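Local coordinates for lectin-like protein (Entamoeba histolytica HM-1:IMSS-A, PDB 5ZBT) that is of unknown function but, through its ERGIC-53-like legume-lectin domain, the part described here, may bind mannose as family members generally do, at residues Val100-Glu105 against Ile122-Asn127; Ala115-Lys120 against Gly143-Lys148. One frame throughout, in Å; residues are numbered along the deposited sequence.

Contact 1: Val100-Glu105 against Ile122-Asn127; sequences VWLTEE and IGIFIN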
loop_
_atom_site.group_PDB
_atom_site.type_symbol
_atom_site.label_atom_id
_atom_site.label_comp_id
_atom_site.label_asym_id
_atom_site.label_seq_id
_atom_site.Cartn_x
_atom_site.Cartn_y
_atom_site.Cartn_z
ATOM N N VAL A 100 -1.279 -1.742 -0.582
ATOM C CA VAL A 100 -0.024 -1.744 -1.317
ATOM C C VAL A 100 0.155 -3.134 -1.912
ATOM O O VAL A 100 -0.067 -4.144 -1.236
ATOM C CB VAL A 100 1.163 -1.346 -0.429
ATOM C CG1 VAL A 100 2.471 -1.294 -1.282
ATOM C CG2 VAL A 100 0.888 -0.013 0.226
ATOM N N TRP A 101 0.529 -3.190 -3.176
ATOM C CA TRP A 101 0.376 -4.411 -3.942
ATOM C C TRP A 101 1.695 -4.782 -4.596
ATOM O O TRP A 101 2.383 -3.921 -5.142
ATOM C CB TRP A 101 -0.706 -4.244 -5.016
ATOM C CG TRP A 101 -2.097 -3.898 -4.507
ATOM C CD1 TRP A 101 -2.557 -2.664 -4.097
ATOM C CD2 TRP A 101 -3.215 -4.796 -4.409
ATOM N NE1 TRP A 101 -3.888 -2.752 -3.746
ATOM C CE2 TRP A 101 -4.312 -4.049 -3.927
ATOM C CE3 TRP A 101 -3.393 -6.167 -4.684
ATOM C CZ2 TRP A 101 -5.568 -4.626 -3.710
ATOM C CZ3 TRP A 101 -4.646 -6.737 -4.471
ATOM C CH2 TRP A 101 -5.714 -5.961 -3.988
ATOM N N LEU A 102 2.038 -6.065 -4.547
ATOM C CA LEU A 102 3.217 -6.598 -5.238
ATOM C C LEU A 102 2.706 -7.754 -6.088
ATOM O O LEU A 102 2.457 -8.850 -5.569
ATOM C CB LEU A 102 4.300 -7.035 -4.253
ATOM C CG LEU A 102 4.967 -5.913 -3.411
ATOM C CD1 LEU A 102 4.078 -5.401 -2.265
ATOM C CD2 LEU A 102 6.312 -6.356 -2.844
ATOM N N THR A 103 2.497 -7.502 -7.381
ATOM C CA THR A 103 1.754 -8.436 -8.215
ATOM C C THR A 103 2.475 -8.745 -9.514
ATOM O O THR A 103 3.305 -7.971 -10.005
ATOM C CB THR A 103 0.339 -7.925 -8.543
ATOM O OG1 THR A 103 0.404 -6.596 -9.096
ATOM C CG2 THR A 103 -0.525 -7.957 -7.289
ATOM N N GLU A 104 2.101 -9.903 -10.069
ATOM C CA GLU A 104 2.650 -10.378 -11.336
ATOM C C GLU A 104 2.235 -9.490 -12.509
ATOM O O GLU A 104 2.994 -9.359 -13.480
ATOM C CB GLU A 104 2.208 -11.832 -11.565
ATOM C CG GLU A 104 2.590 -12.421 -12.919
ATOM C CD GLU A 104 2.055 -13.837 -13.111
ATOM O OE1 GLU A 104 2.850 -14.803 -12.979
ATOM O OE2 GLU A 104 0.837 -13.979 -13.382
ATOM N N GLU A 105 1.051 -8.869 -12.439
ATOM C CA GLU A 105 0.574 -7.945 -13.464
ATOM C C GLU A 105 0.048 -6.674 -12.808
ATOM O O GLU A 105 -0.193 -6.630 -11.596
ATOM C CB GLU A 105 -0.527 -8.586 -14.321
ATOM C CG GLU A 105 -0.085 -9.855 -15.041
ATOM C CD GLU A 105 0.991 -9.607 -16.104
ATOM O OE1 GLU A 105 1.238 -8.421 -16.447
ATOM O OE2 GLU A 105 1.580 -10.606 -16.604
ATOM N N ILE A 122 0.844 -10.314 -3.758
ATOM C CA ILE A 122 0.659 -9.967 -2.356
ATOM C C ILE A 122 -0.088 -8.643 -2.298
ATOM O O ILE A 122 0.261 -7.696 -3.020
ATOM C CB ILE A 122 2.012 -9.878 -1.610
ATOM C CG1 ILE A 122 2.559 -11.270 -1.324
ATOM C CG2 ILE A 122 1.911 -9.098 -0.308
ATOM C CD1 ILE A 122 4.069 -11.348 -1.415
ATOM N N GLY A 123 -1.134 -8.593 -1.484
ATOM C CA GLY A 123 -1.784 -7.352 -1.114
ATOM C C GLY A 123 -1.562 -7.095 0.368
ATOM O O GLY A 123 -1.773 -7.985 1.201
ATOM N N ILE A 124 -1.108 -5.883 0.675
ATOM C CA ILE A 124 -0.938 -5.408 2.049
ATOM C C ILE A 124 -1.979 -4.320 2.266
ATOM O O ILE A 124 -1.970 -3.296 1.567
ATOM C CB ILE A 124 0.488 -4.882 2.301
ATOM C CG1 ILE A 124 1.510 -5.928 1.868
ATOM C CG2 ILE A 124 0.709 -4.525 3.748
ATOM C CD1 ILE A 124 2.748 -5.340 1.279
ATOM N N PHE A 125 -2.883 -4.540 3.223
ATOM C CA PHE A 125 -4.061 -3.700 3.390
ATOM C C PHE A 125 -4.077 -3.072 4.775
ATOM O O PHE A 125 -3.765 -3.730 5.773
ATOM C CB PHE A 125 -5.358 -4.504 3.175
ATOM C CG PHE A 125 -5.364 -5.331 1.910
ATOM C CD1 PHE A 125 -5.037 -4.762 0.685
ATOM C CD2 PHE A 125 -5.689 -6.673 1.948
ATOM C CE1 PHE A 125 -5.045 -5.520 -0.486
ATOM C CE2 PHE A 125 -5.686 -7.445 0.783
ATOM C CZ PHE A 125 -5.369 -6.858 -0.434
ATOM N N ILE A 126 -4.437 -1.792 4.822
ATOM C CA ILE A 126 -4.774 -1.099 6.056
ATOM C C ILE A 126 -6.265 -0.817 5.999
ATOM O O ILE A 126 -6.727 -0.091 5.110
ATOM C CB ILE A 126 -3.983 0.207 6.227
ATOM C CG1 ILE A 126 -2.476 -0.025 6.057
ATOM C CG2 ILE A 126 -4.299 0.840 7.589
ATOM C CD1 ILE A 126 -1.637 1.272 6.187
ATOM N N ASN A 127 -7.026 -1.397 6.920
ATOM C CA ASN A 127 -8.481 -1.312 6.866
ATOM C C ASN A 127 -9.018 -0.560 8.076
ATOM O O ASN A 127 -8.710 -0.921 9.217
ATOM C CB ASN A 127 -9.101 -2.699 6.796
ATOM C CG ASN A 127 -10.601 -2.638 6.850
ATOM O OD1 ASN A 127 -11.230 -2.220 5.895
ATOM N ND2 ASN A 127 -11.184 -3.017 7.981
#

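Contact 2: Ala115-Lys120 against Gly143-Lys148; sequences AYNIYK and GVDILK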
loop_
_atom_site.group_PDB
_atom_site.type_symbol
_atom_site.label_atom_id
_atom_site.label_comp_id
_atom_site.label_asym_id
_atom_site.label_seq_id
_atom_site.Cartn_x
_atom_site.Cartn_y
_atom_site.Cartn_z
ATOM N N ALA A 115 -9.037 -2.509 -6.010
ATOM C CA ALA A 115 -8.475 -3.388 -7.033
ATOM C C ALA A 115 -9.258 -4.691 -7.151
ATOM O O ALA A 115 -10.118 -5.016 -6.327
ATOM C CB ALA A 115 -7.003 -3.689 -6.743
ATOM N N TYR A 116 -8.933 -5.449 -8.198
ATOM C CA TYR A 116 -9.672 -6.665 -8.514
ATOM C C TYR A 116 -9.394 -7.753 -7.481
ATOM O O TYR A 116 -8.309 -7.828 -6.898
ATOM C CB TYR A 116 -9.312 -7.169 -9.925
ATOM C CG TYR A 116 -10.377 -8.074 -10.517
ATOM C CD1 TYR A 116 -11.688 -7.621 -10.667
ATOM C CD2 TYR A 116 -10.091 -9.382 -10.883
ATOM C CE1 TYR A 116 -12.677 -8.440 -11.178
ATOM C CE2 TYR A 116 -11.076 -10.214 -11.407
ATOM C CZ TYR A 116 -12.370 -9.738 -11.548
ATOM O OH TYR A 116 -13.373 -10.540 -12.067
ATOM N N ASN A 117 -10.378 -8.622 -7.276
ATOM C CA ASN A 117 -10.234 -9.684 -6.286
ATOM C C ASN A 117 -9.413 -10.875 -6.779
ATOM O O ASN A 117 -8.995 -11.697 -5.958
ATOM C CB ASN A 117 -11.620 -10.161 -5.819
ATOM C CG ASN A 117 -12.584 -10.386 -6.979
ATOM O OD1 ASN A 117 -12.863 -9.476 -7.751
ATOM N ND2 ASN A 117 -13.084 -11.600 -7.106
ATOM N N ILE A 118 -9.156 -10.995 -8.073
ATOM C CA ILE A 118 -8.289 -12.042 -8.613
ATOM C C ILE A 118 -6.973 -11.399 -9.023
ATOM O O ILE A 118 -6.971 -10.420 -9.777
ATOM C CB ILE A 118 -8.940 -12.765 -9.802
ATOM C CG1 ILE A 118 -10.234 -13.444 -9.339
ATOM C CG2 ILE A 118 -7.973 -13.764 -10.376
ATOM C CD1 ILE A 118 -11.121 -13.927 -10.445
ATOM N N TYR A 119 -5.861 -11.930 -8.504
ATOM C CA TYR A 119 -4.526 -11.388 -8.758
ATOM C C TYR A 119 -3.498 -12.437 -8.353
ATOM O O TYR A 119 -3.811 -13.390 -7.635
ATOM C CB TYR A 119 -4.283 -10.061 -7.999
ATOM C CG TYR A 119 -4.265 -10.187 -6.490
ATOM C CD1 TYR A 119 -5.446 -10.149 -5.755
ATOM C CD2 TYR A 119 -3.066 -10.334 -5.794
ATOM C CE1 TYR A 119 -5.436 -10.268 -4.360
ATOM C CE2 TYR A 119 -3.044 -10.443 -4.396
ATOM C CZ TYR A 119 -4.228 -10.421 -3.688
ATOM O OH TYR A 119 -4.202 -10.545 -2.313
ATOM N N LYS A 120 -2.262 -12.263 -8.824
ATOM C CA LYS A 120 -1.171 -13.145 -8.415
ATOM C C LYS A 120 -0.102 -12.305 -7.719
ATOM O O LYS A 120 0.561 -11.477 -8.349
ATOM C CB LYS A 120 -0.606 -13.927 -9.600
ATOM C CG LYS A 120 0.306 -15.081 -9.183
ATOM C CD LYS A 120 0.939 -15.783 -10.399
ATOM C CE LYS A 120 0.158 -17.061 -10.776
ATOM N NZ LYS A 120 -0.149 -17.216 -12.244
ATOM N N GLY A 143 -3.816 -16.296 -8.011
ATOM C CA GLY A 143 -4.689 -16.189 -9.167
ATOM C C GLY A 143 -6.103 -16.724 -9.010
ATOM O O GLY A 143 -6.740 -17.079 -10.009
ATOM N N VAL A 144 -6.640 -16.770 -7.793
ATOM C CA VAL A 144 -8.002 -17.245 -7.588
ATOM C C VAL A 144 -8.847 -16.125 -6.993
ATOM O O VAL A 144 -8.343 -15.102 -6.523
ATOM C CB VAL A 144 -8.064 -18.497 -6.687
ATOM C CG1 VAL A 144 -7.068 -19.555 -7.156
ATOM C CG2 VAL A 144 -7.815 -18.109 -5.228
ATOM N N ASP A 145 -10.158 -16.349 -7.008
ATOM C CA ASP A 145 -11.123 -15.431 -6.412
ATOM C C ASP A 145 -11.072 -15.635 -4.902
ATOM O O ASP A 145 -11.758 -16.490 -4.341
ATOM C CB ASP A 145 -12.513 -15.686 -6.976
ATOM C CG ASP A 145 -13.508 -14.598 -6.613
ATOM O OD1 ASP A 145 -13.251 -13.813 -5.670
ATOM O OD2 ASP A 145 -14.558 -14.530 -7.285
ATOM N N ILE A 146 -10.246 -14.828 -4.227
ATOM C CA ILE A 146 -10.039 -14.994 -2.788
ATOM C C ILE A 146 -11.181 -14.433 -1.963
ATOM O O ILE A 146 -11.107 -14.450 -0.728
ATOM C CB ILE A 146 -8.706 -14.363 -2.326
ATOM C CG1 ILE A 146 -8.542 -12.939 -2.857
ATOM C CG2 ILE A 146 -7.534 -15.224 -2.769
ATOM C CD1 ILE A 146 -9.067 -11.894 -1.977
ATOM N N LEU A 147 -12.230 -13.919 -2.596
ATOM C CA LEU A 147 -13.466 -13.647 -1.881
ATOM C C LEU A 147 -14.359 -14.875 -1.804
ATOM O O LEU A 147 -15.219 -14.946 -0.922
ATOM C CB LEU A 147 -14.222 -12.488 -2.543
ATOM C CG LEU A 147 -13.539 -11.114 -2.522
ATOM C CD1 LEU A 147 -14.371 -10.093 -3.280
ATOM C CD2 LEU A 147 -13.288 -10.645 -1.090
ATOM N N LYS A 148 -14.155 -15.844 -2.701
ATOM C CA LYS A 148 -14.889 -17.102 -2.706
ATOM C C LYS A 148 -14.085 -18.272 -2.172
ATOM O O LYS A 148 -14.668 -19.182 -1.574
ATOM C CB LYS A 148 -15.359 -17.449 -4.130
ATOM C CG LYS A 148 -16.787 -16.996 -4.446
ATOM C CD LYS A 148 -17.074 -16.970 -5.940
ATOM C CE LYS A 148 -16.759 -18.306 -6.590
ATOM N NZ LYS A 148 -17.626 -18.565 -7.777
#

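Contact 1: Val100-Glu105 against Ile122-Asn127
Val100 to Leu102 and Ile122 to Ile124 pair as neighbouring antiparallel strands in one of the two sheets of the legume-lectin beta-sandwich. Val100 with Ile124 and Leu102 with Ile122 are hydrogen-bonded pairs; Trp101 with Gly123 is the non-hydrogen-bonded pair between them. Four backbone bonds hold the register: Val100 N to Ile124 O is 2.7 Å, and the reciprocal Ile124 N to Val100 O is 2.8 Å. In the next pair, Leu102 N reaches Ile122 O at 2.9 Å, nearly straight at 173°, while Ile122 N meets Leu102 O at 2.8 Å. A CA-H...O contact from Trp101 CA also falls on Ile122 O.

On one face of the sheet stand Val100, Leu102, Ile122 and Ile124, with Leu102 CD1 touching Ile124 CD1 at 3.8 Å. These side chains belong to the interior, where Val100 and Ile124 also meet Ile173 of the opposite sheet. The other face carries the aromatic pair Trp101 and Phe125. With CG anti to the carbonyl carbon (chi1 -60°), the indole of Trp101 extends off the sheet, its six-membered ring toward the neighbouring strand, bringing CE3 to 4.1 Å from Gly123 CA. Phe125 turns its edge onto one face of the indole in a T-shaped stack, the ring planes 64° apart. The nearest atoms, Phe125 CE1 and Trp101 CZ2, are 3.4 Å apart, near the rim of the indole rather than over its centre. Gly123 carries no side chain, and the two rings meet over this backbone position. Trp101 NE1 hydrogen-bonds to Ser211 OG, and Phe125 also stacks with Phe113.

The four cross-strand bonds thus satisfy the backbones of Val100, Leu102, Ile122 and Ile124, while Trp101 and Gly123 turn theirs to Gly209 and Leu139 on the flanking strands, leaving apolar and aromatic contacts to cover both faces.

Contact 2: Ala115-Lys120 against Gly143-Lys148
Asn117 meets Asp145 and Leu147 where two loops of the legume-lectin sandwich come together, the loop leading into strand 122-127 and the one leaving strand 135-142. CB of Asn117 rests against the end of Leu147, 3.7 Å from CD1, the two side chains crossing at about a right angle. CG stands between the backbone N and the carbonyl carbon (chi1 46°), and from there the amide splits its two ends between different neighbours. ND2 gives a weak hydrogen bond to Asp145 OD1 at 2.6 Å, with the amide and carboxylate planes turned 56° from each other. OD1 of Asn117 instead lies 3.5 Å above the plane of the Tyr116 ring, over its centre.

Asp145 OD1 has a second task. It accepts Leu147 N at 3.2 Å on its anti side, the donor tilted out of the carboxylate plane, closing an Asx turn, so one carboxylate oxygen both shapes its own loop and receives the asparagine. Next to this polar pair, Ile118 lies across the opposite loop, CG1 at 3.6 Å from Asp145 CA and CG2 over the carbonyl of Gly143. Ile146 CG1 packs on Asn117 O and, more distantly, on the Tyr119 ring, whose OH bonds to Leu139 O.

Beyond Ile118 the backbones join: Gly143 N donates to Tyr119 O at 2.9 Å, approaching from above the carbonyl plane, 40° out of it.

The centres of the two contacts lie about 11 Å apart, and Trp101 joins them. Its CZ3 touches Tyr119 CE1 at 3.6 Å, in an edge-to-face ring pair, and its CZ2 meets Ala115 CB at 3.5 Å, so segment 115-120 of contact 2 helps cover the aromatic side of contact 1. Thr103 CB also packs on Lys120 O; Glu104 and Lys120 share a backbone hydrogen bond, and Glu104 OE2 and Lys120 NZ add a long, weak ion pair. The Gly143 N to Tyr119 O bond continues, in the same register, the pairing of strands 122-127 and 135-142, in which Gly123 bonds to Leu139. Contact 1 is central; contact 2 sits about 17 Å from the chain centre.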